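Local coordinates for uncharacterized protein (Parabacteroides merdae, PDB 4R7F) that is of unknown function but carries three immunoglobulin-like beta-sandwich domains and includes a region probably related to the first domain of type 9 secretion system plug proteins, at residues Ser164-Asn169 and Gln207-Tyr212. Residues are numbered along the deposited sequence; the frame is centred on the assembly and turned at random.
Sequences SFNINN and QISYTY
Tyr210 lays its CB over one face of the Phe165 ring, 3.9 Å from the ring centroid, in a CH-pi contact that shows how neighbouring antiparallel strands share an apolar face. The ring planes, 15° from parallel, are well offset, with Tyr210 CD1 3.4 Å from Phe165 CE2. Between their backbones, Tyr210 N donates to Phe165 O at 2.8 Å, and Ile167 and Ile208 exchange two backbone bonds. Ile208 CD1 lies 4.2 Å from Ile167 CB and reaches the Asn169 amide, crossing that side chain at about a right angle. With CG1 beside its backbone N (chi1 -61°), Ile167 extends CD1 to 3.6 Å from Tyr210 CE1. Strands 160-168 and 207-219 are the central pair of a four-stranded antiparallel sheet in an immunoglobulin-like beta-sandwich, and Phe165 and Ile167 touch Ile183 of strand 181-187. Asn166, Asn168, Gln207 and Ser209 populate the polar face, where the second subunit packs. There Gln207 NE2 gives Asn168 OD1 a straight bond of 2.8 Å, in the carbonyl plane, while Asn143 accepts from Asn168 ND2. A leucine in place of Gln207 would probably leave Asn168 OD1 without this donor and cost the weak bonds to Asn166 and Ser209 of the second subunit.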
loop_
_atom_site.group_PDB
_atom_site.type_symbol
_atom_site.label_atom_id
_atom_site.label_comp_id
_atom_site.label_asym_id
_atom_site.label_seq_id
_atom_site.Cartn_x
_atom_site.Cartn_y
_atom_site.Cartn_z
ATOM N N SER A 164 9.396 13.554 3.544
ATOM C CA SER A 164 9.635 14.704 2.679
ATOM C C SER A 164 8.266 14.965 2.097
ATOM O O SER A 164 7.579 14.015 1.705
ATOM C CB SER A 164 10.631 14.358 1.552
ATOM O OG SER A 164 11.912 13.893 2.003
ATOM N N PHE A 165 7.833 16.221 2.071
ATOM C CA PHE A 165 6.560 16.521 1.413
ATOM C C PHE A 165 6.427 17.927 0.873
ATOM O O PHE A 165 7.126 18.818 1.311
ATOM C CB PHE A 165 5.357 16.160 2.302
ATOM C CG PHE A 165 5.126 17.099 3.456
ATOM C CD1 PHE A 165 5.772 16.907 4.669
ATOM C CD2 PHE A 165 4.240 18.147 3.340
ATOM C CE1 PHE A 165 5.535 17.764 5.741
ATOM C CE2 PHE A 165 4.029 19.028 4.390
ATOM C CZ PHE A 165 4.664 18.820 5.595
ATOM N N ASN A 166 5.489 18.097 -0.060
ATOM C CA ASN A 166 5.167 19.404 -0.663
ATOM C C ASN A 166 3.693 19.561 -0.613
ATOM O O ASN A 166 2.966 18.611 -0.849
ATOM C CB ASN A 166 5.596 19.489 -2.127
ATOM C CG ASN A 166 7.065 19.163 -2.307
ATOM O OD1 ASN A 166 7.918 20.023 -2.162
ATOM N ND2 ASN A 166 7.359 17.891 -2.582
ATOM N N ILE A 167 3.259 20.773 -0.316
ATOM C CA ILE A 167 1.877 21.096 -0.344
ATOM C C ILE A 167 1.649 21.791 -1.657
ATOM O O ILE A 167 2.237 22.823 -1.903
ATOM C CB ILE A 167 1.508 22.048 0.802
ATOM C CG1 ILE A 167 1.806 21.368 2.136
ATOM C CG2 ILE A 167 0.050 22.448 0.688
ATOM C CD1 ILE A 167 1.613 22.280 3.323
ATOM N N ASN A 168 0.813 21.185 -2.490
ATOM C CA ASN A 168 0.407 21.723 -3.768
ATOM C C ASN A 168 -0.923 22.471 -3.661
ATOM O O ASN A 168 -1.948 21.861 -3.493
ATOM C CB ASN A 168 0.316 20.562 -4.759
ATOM C CG ASN A 168 1.626 19.767 -4.849
ATOM O OD1 ASN A 168 2.714 20.335 -4.899
ATOM N ND2 ASN A 168 1.509 18.456 -4.876
ATOM N N ASN A 169 -0.867 23.807 -3.765
ATOM C CA ASN A 169 -1.977 24.686 -3.472
ATOM C C ASN A 169 -2.326 25.689 -4.567
ATOM O O ASN A 169 -2.774 26.788 -4.254
ATOM C CB ASN A 169 -1.743 25.452 -2.142
ATOM C CG ASN A 169 -0.608 26.464 -2.227
ATOM O OD1 ASN A 169 0.357 26.288 -2.956
ATOM N ND2 ASN A 169 -0.755 27.541 -1.523
ATOM N N GLN A 207 3.292 26.114 -4.413
ATOM C CA GLN A 207 3.956 24.951 -3.841
ATOM C C GLN A 207 4.768 25.317 -2.657
ATOM O O GLN A 207 5.552 26.234 -2.730
ATOM C CB GLN A 207 4.873 24.274 -4.836
ATOM C CG GLN A 207 5.218 22.899 -4.341
ATOM C CD GLN A 207 5.934 22.059 -5.384
ATOM O OE1 GLN A 207 7.020 22.443 -5.864
ATOM N NE2 GLN A 207 5.356 20.889 -5.713
ATOM N N ILE A 208 4.540 24.605 -1.562
ATOM C CA ILE A 208 5.251 24.824 -0.322
ATOM C C ILE A 208 5.980 23.545 0.010
ATOM O O ILE A 208 5.360 22.508 0.190
ATOM C CB ILE A 208 4.298 25.188 0.820
ATOM C CG1 ILE A 208 3.374 26.339 0.392
ATOM C CG2 ILE A 208 5.091 25.628 2.064
ATOM C CD1 ILE A 208 1.948 26.189 0.877
ATOM N N SER A 209 7.298 23.616 0.088
ATOM C CA SER A 209 8.100 22.409 0.251
ATOM C C SER A 209 8.653 22.292 1.666
ATOM O O SER A 209 9.222 23.266 2.184
ATOM C CB SER A 209 9.230 22.397 -0.791
ATOM O OG SER A 209 10.123 21.315 -0.557
ATOM N N TYR A 210 8.449 21.123 2.291
ATOM C CA TYR A 210 8.988 20.830 3.638
ATOM C C TYR A 210 9.885 19.637 3.482
ATOM O O TYR A 210 9.603 18.548 3.951
ATOM C CB TYR A 210 7.892 20.481 4.657
ATOM C CG TYR A 210 6.922 21.583 4.919
ATOM C CD1 TYR A 210 5.893 21.847 4.037
ATOM C CD2 TYR A 210 7.053 22.404 6.029
ATOM C CE1 TYR A 210 5.007 22.896 4.253
ATOM C CE2 TYR A 210 6.148 23.431 6.271
ATOM C CZ TYR A 210 5.130 23.682 5.380
ATOM O OH TYR A 210 4.227 24.716 5.609
ATOM N N THR A 211 10.939 19.841 2.746
ATOM C CA THR A 211 11.841 18.786 2.358
ATOM C C THR A 211 13.172 19.127 2.974
ATOM O O THR A 211 13.496 20.284 3.063
ATOM C CB THR A 211 11.936 18.733 0.829
ATOM O OG1 THR A 211 10.639 18.424 0.312
ATOM C CG2 THR A 211 12.855 17.652 0.394
ATOM N N TYR A 212 13.915 18.116 3.421
ATOM C CA TYR A 212 15.240 18.282 4.041
ATOM C C TYR A 212 15.153 18.879 5.450
ATOM O O TYR A 212 16.074 19.498 5.941
ATOM C CB TYR A 212 16.176 19.116 3.155
ATOM C CG TYR A 212 16.264 18.632 1.709
ATOM C CD1 TYR A 212 16.738 17.348 1.407
ATOM C CD2 TYR A 212 15.895 19.450 0.660
ATOM C CE1 TYR A 212 16.811 16.901 0.111
ATOM C CE2 TYR A 212 15.970 19.003 -0.657
ATOM C CZ TYR A 212 16.439 17.734 -0.925
ATOM O OH TYR A 212 16.567 17.304 -2.234
HETATM O O HOH W 1 12.496 15.847 4.516
HETATM O O HOH W 2 9.237 16.652 -1.157
#